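Local coordinates for protein proline iminopeptidase (Streptomyces halstedii, PDB 3WMR) that is an amidohydrolase of the alpha/beta hydrolase fold that acts on polyketide substrates and probably releases N-terminal proline from peptides, at residues 145-150 with 305-310; 61-66 with 121-126. All blocks are in the same frame, centred on the assembly; numbering follows the deposited sequence.

Interaction 1 (145-150 with 305-310)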
ATOM      1  N   GLY A 145      -2.179   7.146  15.293  1.00 22.54           N
ATOM      2  CA  GLY A 145      -0.936   7.263  14.554  1.00 21.45           C
ATOM      3  C   GLY A 145      -1.122   6.781  13.130  1.00 21.11           C
ATOM      4  O   GLY A 145      -2.034   6.016  12.845  1.00 21.51           O
ATOM      5  N   LEU A 146      -0.251   7.231  12.242  1.00 20.54           N
ATOM      6  CA  LEU A 146      -0.277   6.839  10.841  1.00 20.79           C
ATOM      7  C   LEU A 146       1.107   6.421  10.405  1.00 20.18           C
ATOM      8  O   LEU A 146       2.082   7.160  10.603  1.00 20.05           O
ATOM      9  CB  LEU A 146      -0.707   8.008   9.951  1.00 21.11           C
ATOM     10  CG  LEU A 146      -0.558   7.851   8.427  1.00 21.46           C
ATOM     11  CD1 LEU A 146      -1.466   6.757   7.886  1.00 21.35           C
ATOM     12  CD2 LEU A 146      -0.864   9.199   7.749  1.00 21.47           C
ATOM     13  N   VAL A 147       1.188   5.269   9.758  1.00 20.73           N
ATOM     14  CA  VAL A 147       2.404   4.896   9.051  1.00 21.01           C
ATOM     15  C   VAL A 147       2.133   4.900   7.543  1.00 20.19           C
ATOM     16  O   VAL A 147       1.156   4.325   7.066  1.00 20.16           O
ATOM     17  CB  VAL A 147       2.929   3.527   9.475  1.00 21.78           C
ATOM     18  CG1 VAL A 147       4.273   3.244   8.798  1.00 22.23           C
ATOM     19  CG2 VAL A 147       3.055   3.474  10.989  1.00 23.39           C
ATOM     20  N   VAL A 148       2.998   5.586   6.814  1.00 19.95           N
ATOM     21  CA  VAL A 148       2.974   5.589   5.364  1.00 19.88           C
ATOM     22  C   VAL A 148       4.272   4.923   4.906  1.00 19.86           C
ATOM     23  O   VAL A 148       5.356   5.516   4.973  1.00 19.75           O
ATOM     24  CB  VAL A 148       2.789   7.005   4.757  1.00 20.54           C
ATOM     25  CG1 VAL A 148       1.448   7.571   5.189  1.00 20.40           C
ATOM     26  CG2 VAL A 148       3.928   7.940   5.137  1.00 20.98           C
ATOM     27  N   ALA A 149       4.118   3.669   4.478  1.00 19.84           N
ATOM     28  CA  ALA A 149       5.206   2.784   4.139  1.00 20.27           C
ATOM     29  C   ALA A 149       5.273   2.580   2.634  1.00 20.40           C
ATOM     30  O   ALA A 149       4.300   2.125   2.043  1.00 19.95           O
ATOM     31  CB  ALA A 149       4.991   1.437   4.820  1.00 20.10           C
ATOM     32  N   ASN A 150       6.416   2.909   2.024  1.00 20.96           N
ATOM     33  CA  ASN A 150       6.639   2.678   0.594  1.00 20.85           C
ATOM     34  C   ASN A 150       5.587   3.396  -0.224  1.00 19.64           C
ATOM     35  O   ASN A 150       5.101   2.897  -1.241  1.00 18.65           O
ATOM     36  CB  ASN A 150       6.639   1.182   0.281  1.00 21.14           C
ATOM     37  CG  ASN A 150       7.364   0.378   1.342  1.00 21.70           C
ATOM     38  OD1 ASN A 150       8.583   0.488   1.495  1.00 24.46           O
ATOM     39  ND2 ASN A 150       6.626  -0.379   2.104  1.00 21.00           N
ATOM     40  N   GLU A 305      11.117  -4.640  14.261  1.00 33.25           N
ATOM     41  CA  GLU A 305      11.708  -3.780  15.290  1.00 34.38           C
ATOM     42  C   GLU A 305      11.315  -2.306  15.112  1.00 32.41           C
ATOM     43  O   GLU A 305      11.001  -1.616  16.081  1.00 31.06           O
ATOM     44  CB  GLU A 305      13.236  -3.884  15.286  1.00 38.35           C
ATOM     45  CG  GLU A 305      13.794  -5.192  15.834  1.00 42.33           C
ATOM     46  CD  GLU A 305      15.299  -5.345  15.612  1.00 46.49           C
ATOM     47  OE1 GLU A 305      15.922  -4.460  14.971  1.00 48.66           O
ATOM     48  OE2 GLU A 305      15.863  -6.366  16.076  1.00 48.79           O
ATOM     49  N   VAL A 306      11.346  -1.827  13.874  1.00 30.86           N
ATOM     50  CA  VAL A 306      11.057  -0.419  13.606  1.00 29.27           C
ATOM     51  C   VAL A 306       9.597  -0.125  13.924  1.00 27.29           C
ATOM     52  O   VAL A 306       9.299   0.826  14.626  1.00 26.82           O
ATOM     53  CB  VAL A 306      11.403  -0.029  12.161  1.00 29.35           C
ATOM     54  CG1 VAL A 306      10.837   1.352  11.814  1.00 28.99           C
ATOM     55  CG2 VAL A 306      12.908  -0.031  11.973  1.00 30.41           C
ATOM     56  N   MET A 307       8.708  -0.991  13.455  1.00 26.99           N
ATOM     57  CA  MET A 307       7.290  -0.868  13.729  1.00 26.11           C
ATOM     58  C   MET A 307       6.973  -0.902  15.218  1.00 26.33           C
ATOM     59  O   MET A 307       6.290  -0.018  15.731  1.00 24.84           O
ATOM     60  CB  MET A 307       6.512  -1.954  12.991  1.00 26.05           C
ATOM     61  CG  MET A 307       6.332  -1.679  11.504  1.00 26.39           C
ATOM     62  SD  MET A 307       5.373  -0.176  11.180  1.00 26.09           S
ATOM     63  CE  MET A 307       3.799  -0.611  11.898  1.00 25.63           C
ATOM     64  N   ILE A 308       7.486  -1.904  15.926  1.00 26.55           N
ATOM     65  CA  ILE A 308       7.215  -2.008  17.359  1.00 28.00           C
ATOM     66  C   ILE A 308       7.690  -0.769  18.124  1.00 28.65           C
ATOM     67  O   ILE A 308       6.981  -0.273  19.010  1.00 27.15           O
ATOM     68  CB  ILE A 308       7.852  -3.278  17.966  1.00 29.30           C
ATOM     69  CG1 ILE A 308       7.183  -4.523  17.392  1.00 29.46           C
ATOM     70  CG2 ILE A 308       7.735  -3.271  19.486  1.00 30.72           C
ATOM     71  CD1 ILE A 308       5.691  -4.605  17.615  1.00 28.44           C
ATOM     72  N   ASP A 309       8.882  -0.275  17.777  1.00 30.39           N
ATOM     73  CA  ASP A 309       9.444   0.944  18.372  1.00 31.21           C
ATOM     74  C   ASP A 309       8.510   2.155  18.176  1.00 29.13           C
ATOM     75  O   ASP A 309       8.224   2.902  19.117  1.00 26.70           O
ATOM     76  CB  ASP A 309      10.821   1.213  17.763  1.00 34.46           C
ATOM     77  CG  ASP A 309      11.567   2.330  18.463  1.00 38.18           C
ATOM     78  OD1 ASP A 309      12.336   2.022  19.404  1.00 41.95           O
ATOM     79  OD2 ASP A 309      11.389   3.513  18.076  1.00 39.40           O
ATOM     80  N   TYR A 310       8.016   2.327  16.953  1.00 27.51           N
ATOM     81  CA  TYR A 310       7.060   3.394  16.660  1.00 25.00           C
ATOM     82  C   TYR A 310       5.749   3.146  17.422  1.00 24.52           C
ATOM     83  O   TYR A 310       5.222   4.050  18.092  1.00 22.76           O
ATOM     84  CB  TYR A 310       6.787   3.482  15.145  1.00 25.16           C
ATOM     85  CG  TYR A 310       5.548   4.285  14.826  1.00 24.47           C
ATOM     86  CD1 TYR A 310       5.581   5.681  14.845  1.00 24.63           C
ATOM     87  CD2 TYR A 310       4.334   3.661  14.575  1.00 23.54           C
ATOM     88  CE1 TYR A 310       4.445   6.433  14.598  1.00 24.49           C
ATOM     89  CE2 TYR A 310       3.194   4.403  14.328  1.00 24.05           C
ATOM     90  CZ  TYR A 310       3.250   5.794  14.342  1.00 24.62           C
ATOM     91  OH  TYR A 310       2.108   6.544  14.084  1.00 24.78           O
TER
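Tyr-310 and Val-147 form the main contact. The ring of Tyr-310 reaches from the helix to the strand. Its CG is anti to the backbone N (chi1 164°), which directs the ring toward 145-147. The side chain of Val-147 comes from the strand in the opposite sense and lies alongside the ring. One branch does the touching. Val-147 CG2 meets the ring obliquely, 3.5 Å from Tyr-310 CE2 and 3.8 Å from Tyr-310 CD2.

The far end of the ring passes beyond Val-147 to the backbone of Gly-145. Gly-145 CA lies at the ring edge, near its plane, 3.2 Å from Tyr-310 OH. Glycine has no side chain to stand in the way of this close approach. The buried hydroxyl is satisfied by a hydrogen bond with Pro-257 O, just ahead of strand 258-263.

Met-307 adds a looser contact, one turn earlier in the helix. Its chain is folded at every torsion rather than extended. The fold carries its methyl CE back toward the strand. CE ends 4.3 Å from Val-147 CG2, the same methyl that meets Tyr-310.

This is apolar packing of a helix on a sheet. Helix 300-312 runs nearly antiparallel to strand 143-149, with segment axes 158° apart and 11.1 Å at their closest. Val-306 and Tyr-310 also rest on Met-259 of strand 258-263, while Met-307 touches Phe-123 of strand 120-125. Leu-146 turns away from the helix and packs on Ser-133 and Ala-136 of helix 127-137.

Interaction 2 (61-66 with 121-126); sequences DYLLAM and VLFGQS
Gln-125 extends from strand 120-125 to meet Tyr-62 and Leu-63 of 61-66. Its CB lies 3.7 Å from Tyr-62 OH and also touches Leu-63 CD2. CG packs on that same methyl, with Gln-125 CG 4.1 Å from Leu-63 CD2. The chain then bends at chi2 (-85°), bringing CD to the edge of the Tyr-62 ring, in its plane. OE1 takes a very short hydrogen bond, 2.5 Å from Tyr-62 OH. The amide and ring planes are 74° apart. NE2 is 4.1 Å from Tyr-62 CE2. The Tyr-62 hydroxyl is also hydrogen-bonded to Gly-54 N, so two partners hold it.

Farther along, Met-66 crosses one face of Phe-123. Its CE sits above the ring centre, 3.6 Å from the centroid and 3° off the normal, a CH-pi contact. Met-66 SD is nearer the rim, 3.4 Å from Phe-123 CE2, in a Met-aromatic contact. Leu-63 CD2 approaches the ring edge.

Strand 120-125 leads into Ser-126, the predicted nucleophile. Gly-124, Ser-126 and Gly-128 fit the GxSxG nucleophile elbow of alpha/beta hydrolases.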
ATOM      1  N   ASP A  61      -2.721  -9.986   1.000  1.00 28.12           N
ATOM      2  CA  ASP A  61      -1.917 -11.218   1.145  1.00 28.93           C
ATOM      3  C   ASP A  61      -0.432 -10.962   1.334  1.00 27.88           C
ATOM      4  O   ASP A  61       0.187 -11.541   2.218  1.00 29.48           O
ATOM      5  CB  ASP A  61      -2.119 -12.149  -0.066  1.00 30.85           C
ATOM      6  CG  ASP A  61      -3.549 -12.613  -0.208  1.00 32.41           C
ATOM      7  OD1 ASP A  61      -3.837 -13.778   0.148  1.00 34.47           O
ATOM      8  OD2 ASP A  61      -4.383 -11.812  -0.677  1.00 33.71           O
ATOM      9  N   TYR A  62       0.143 -10.095   0.506  1.00 27.36           N
ATOM     10  CA  TYR A  62       1.576  -9.741   0.615  1.00 27.44           C
ATOM     11  C   TYR A  62       1.953  -9.033   1.928  1.00 26.64           C
ATOM     12  O   TYR A  62       3.133  -8.888   2.229  1.00 26.90           O
ATOM     13  CB  TYR A  62       2.027  -8.901  -0.596  1.00 27.19           C
ATOM     14  CG  TYR A  62       1.674  -7.413  -0.501  1.00 26.63           C
ATOM     15  CD1 TYR A  62       0.379  -6.977  -0.729  1.00 26.10           C
ATOM     16  CD2 TYR A  62       2.648  -6.451  -0.200  1.00 26.03           C
ATOM     17  CE1 TYR A  62       0.041  -5.635  -0.631  1.00 25.86           C
ATOM     18  CE2 TYR A  62       2.314  -5.086  -0.114  1.00 26.30           C
ATOM     19  CZ  TYR A  62       1.003  -4.694  -0.325  1.00 25.45           C
ATOM     20  OH  TYR A  62       0.626  -3.371  -0.237  1.00 24.97           O
ATOM     21  N   LEU A  63       0.957  -8.586   2.700  1.00 26.56           N
ATOM     22  CA  LEU A  63       1.204  -7.959   4.002  1.00 26.60           C
ATOM     23  C   LEU A  63       1.113  -8.941   5.172  1.00 28.14           C
ATOM     24  O   LEU A  63       1.197  -8.513   6.327  1.00 28.70           O
ATOM     25  CB  LEU A  63       0.226  -6.791   4.233  1.00 25.64           C
ATOM     26  CG  LEU A  63       0.395  -5.585   3.313  1.00 25.19           C
ATOM     27  CD1 LEU A  63      -0.659  -4.531   3.599  1.00 24.29           C
ATOM     28  CD2 LEU A  63       1.778  -4.974   3.447  1.00 25.71           C
ATOM     29  N   LEU A  64       0.962 -10.244   4.893  1.00 27.59           N
ATOM     30  CA  LEU A  64       0.655 -11.231   5.954  1.00 28.52           C
ATOM     31  C   LEU A  64       1.781 -11.405   6.973  1.00 26.95           C
ATOM     32  O   LEU A  64       1.521 -11.725   8.110  1.00 27.80           O
ATOM     33  CB  LEU A  64       0.276 -12.598   5.363  1.00 29.46           C
ATOM     34  CG  LEU A  64      -1.185 -12.734   4.938  1.00 30.27           C
ATOM     35  CD1 LEU A  64      -1.386 -14.013   4.118  1.00 31.16           C
ATOM     36  CD2 LEU A  64      -2.107 -12.709   6.148  1.00 30.22           C
ATOM     37  N   ALA A  65       3.010 -11.132   6.572  1.00 26.98           N
ATOM     38  CA  ALA A  65       4.152 -11.058   7.492  1.00 27.10           C
ATOM     39  C   ALA A  65       3.916 -10.211   8.737  1.00 27.34           C
ATOM     40  O   ALA A  65       4.458 -10.487   9.806  1.00 28.38           O
ATOM     41  CB  ALA A  65       5.355 -10.516   6.749  1.00 26.89           C
ATOM     42  N   MET A  66       3.102  -9.174   8.603  1.00 26.75           N
ATOM     43  CA  MET A  66       2.868  -8.239   9.692  1.00 26.75           C
ATOM     44  C   MET A  66       2.010  -8.773  10.845  1.00 27.15           C
ATOM     45  O   MET A  66       1.769  -8.060  11.825  1.00 26.66           O
ATOM     46  CB  MET A  66       2.277  -6.947   9.116  1.00 25.60           C
ATOM     47  CG  MET A  66       3.262  -6.251   8.193  1.00 25.82           C
ATOM     48  SD  MET A  66       2.715  -4.623   7.630  1.00 25.45           S
ATOM     49  CE  MET A  66       2.504  -3.794   9.200  1.00 25.54           C
ATOM     50  N   VAL A 121      -4.683   2.379  14.968  1.00 23.48           N
ATOM     51  CA  VAL A 121      -3.492   2.899  14.291  1.00 24.12           C
ATOM     52  C   VAL A 121      -3.618   2.476  12.828  1.00 24.47           C
ATOM     53  O   VAL A 121      -4.144   1.402  12.547  1.00 23.99           O
ATOM     54  CB  VAL A 121      -2.210   2.345  14.947  1.00 24.81           C
ATOM     55  CG1 VAL A 121      -0.939   2.870  14.291  1.00 25.15           C
ATOM     56  CG2 VAL A 121      -2.196   2.686  16.428  1.00 25.06           C
ATOM     57  N   LEU A 122      -3.210   3.331  11.895  1.00 24.17           N
ATOM     58  CA  LEU A 122      -3.223   2.972  10.475  1.00 23.64           C
ATOM     59  C   LEU A 122      -1.817   2.786   9.929  1.00 21.71           C
ATOM     60  O   LEU A 122      -0.935   3.621  10.162  1.00 20.29           O
ATOM     61  CB  LEU A 122      -3.924   4.035   9.619  1.00 24.98           C
ATOM     62  CG  LEU A 122      -5.429   4.271   9.693  1.00 26.04           C
ATOM     63  CD1 LEU A 122      -5.793   5.290   8.624  1.00 26.59           C
ATOM     64  CD2 LEU A 122      -6.224   2.994   9.483  1.00 26.93           C
ATOM     65  N   PHE A 123      -1.619   1.667   9.220  1.00 20.79           N
ATOM     66  CA  PHE A 123      -0.406   1.411   8.431  1.00 19.51           C
ATOM     67  C   PHE A 123      -0.866   1.313   6.989  1.00 19.69           C
ATOM     68  O   PHE A 123      -1.729   0.504   6.657  1.00 20.88           O
ATOM     69  CB  PHE A 123       0.234   0.100   8.873  1.00 20.09           C
ATOM     70  CG  PHE A 123       1.416  -0.329   8.045  1.00 19.23           C
ATOM     71  CD1 PHE A 123       2.698   0.001   8.427  1.00 19.14           C
ATOM     72  CD2 PHE A 123       1.236  -1.092   6.899  1.00 19.84           C
ATOM     73  CE1 PHE A 123       3.787  -0.422   7.677  1.00 19.64           C
ATOM     74  CE2 PHE A 123       2.332  -1.539   6.141  1.00 19.21           C
ATOM     75  CZ  PHE A 123       3.600  -1.200   6.533  1.00 19.22           C
ATOM     76  N   GLY A 124      -0.327   2.154   6.126  1.00 19.83           N
ATOM     77  CA  GLY A 124      -0.752   2.178   4.736  1.00 19.69           C
ATOM     78  C   GLY A 124       0.467   1.953   3.884  1.00 19.65           C
ATOM     79  O   GLY A 124       1.416   2.698   3.982  1.00 18.84           O
ATOM     80  N   GLN A 125       0.443   0.890   3.076  1.00 20.52           N
ATOM     81  CA  GLN A 125       1.568   0.524   2.222  1.00 20.90           C
ATOM     82  C   GLN A 125       1.269   0.879   0.772  1.00 20.32           C
ATOM     83  O   GLN A 125       0.229   0.483   0.274  1.00 21.16           O
ATOM     84  CB  GLN A 125       1.822  -0.984   2.371  1.00 21.87           C
ATOM     85  CG  GLN A 125       3.235  -1.408   2.036  1.00 22.25           C
ATOM     86  CD  GLN A 125       3.456  -1.643   0.566  1.00 22.03           C
ATOM     87  OE1 GLN A 125       2.512  -1.758  -0.201  1.00 21.31           O
ATOM     88  NE2 GLN A 125       4.724  -1.750   0.167  1.00 22.10           N
ATOM     89  N   SER A 126       2.142   1.656   0.114  1.00 20.72           N
ATOM     90  CA  SER A 126       1.946   2.038  -1.303  1.00 22.00           C
ATOM     91  C   SER A 126       0.728   2.958  -1.408  1.00 20.64           C
ATOM     92  O   SER A 126       0.592   3.877  -0.594  1.00 20.70           O
ATOM     93  CB  SER A 126       1.860   0.769  -2.209  1.00 23.88           C
ATOM     94  OG  SER A 126       1.220   0.954  -3.475  1.00 26.57           O
TER

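Interactions 1 and 2 join through neighbouring parallel strands of the central sheet, and their centres are 10 Å apart. Val-147 is the backbone link: its N is 2.7 Å from Leu-122 O and its O is 2.8 Å from Gly-124 N, both probable hydrogen bonds. Phe-123 links the side chains. It also packs on Val-147 and Ala-149 of interaction 1; its CZ is 3.4 Å from Ala-149 CB. Interaction 2 lies closer to the predicted active site and holds Ser-126 itself. The side chain of Gln-125 is about 6 Å from that of Asp-266, whereas the side chain of Val-147 is about 11 Å from it.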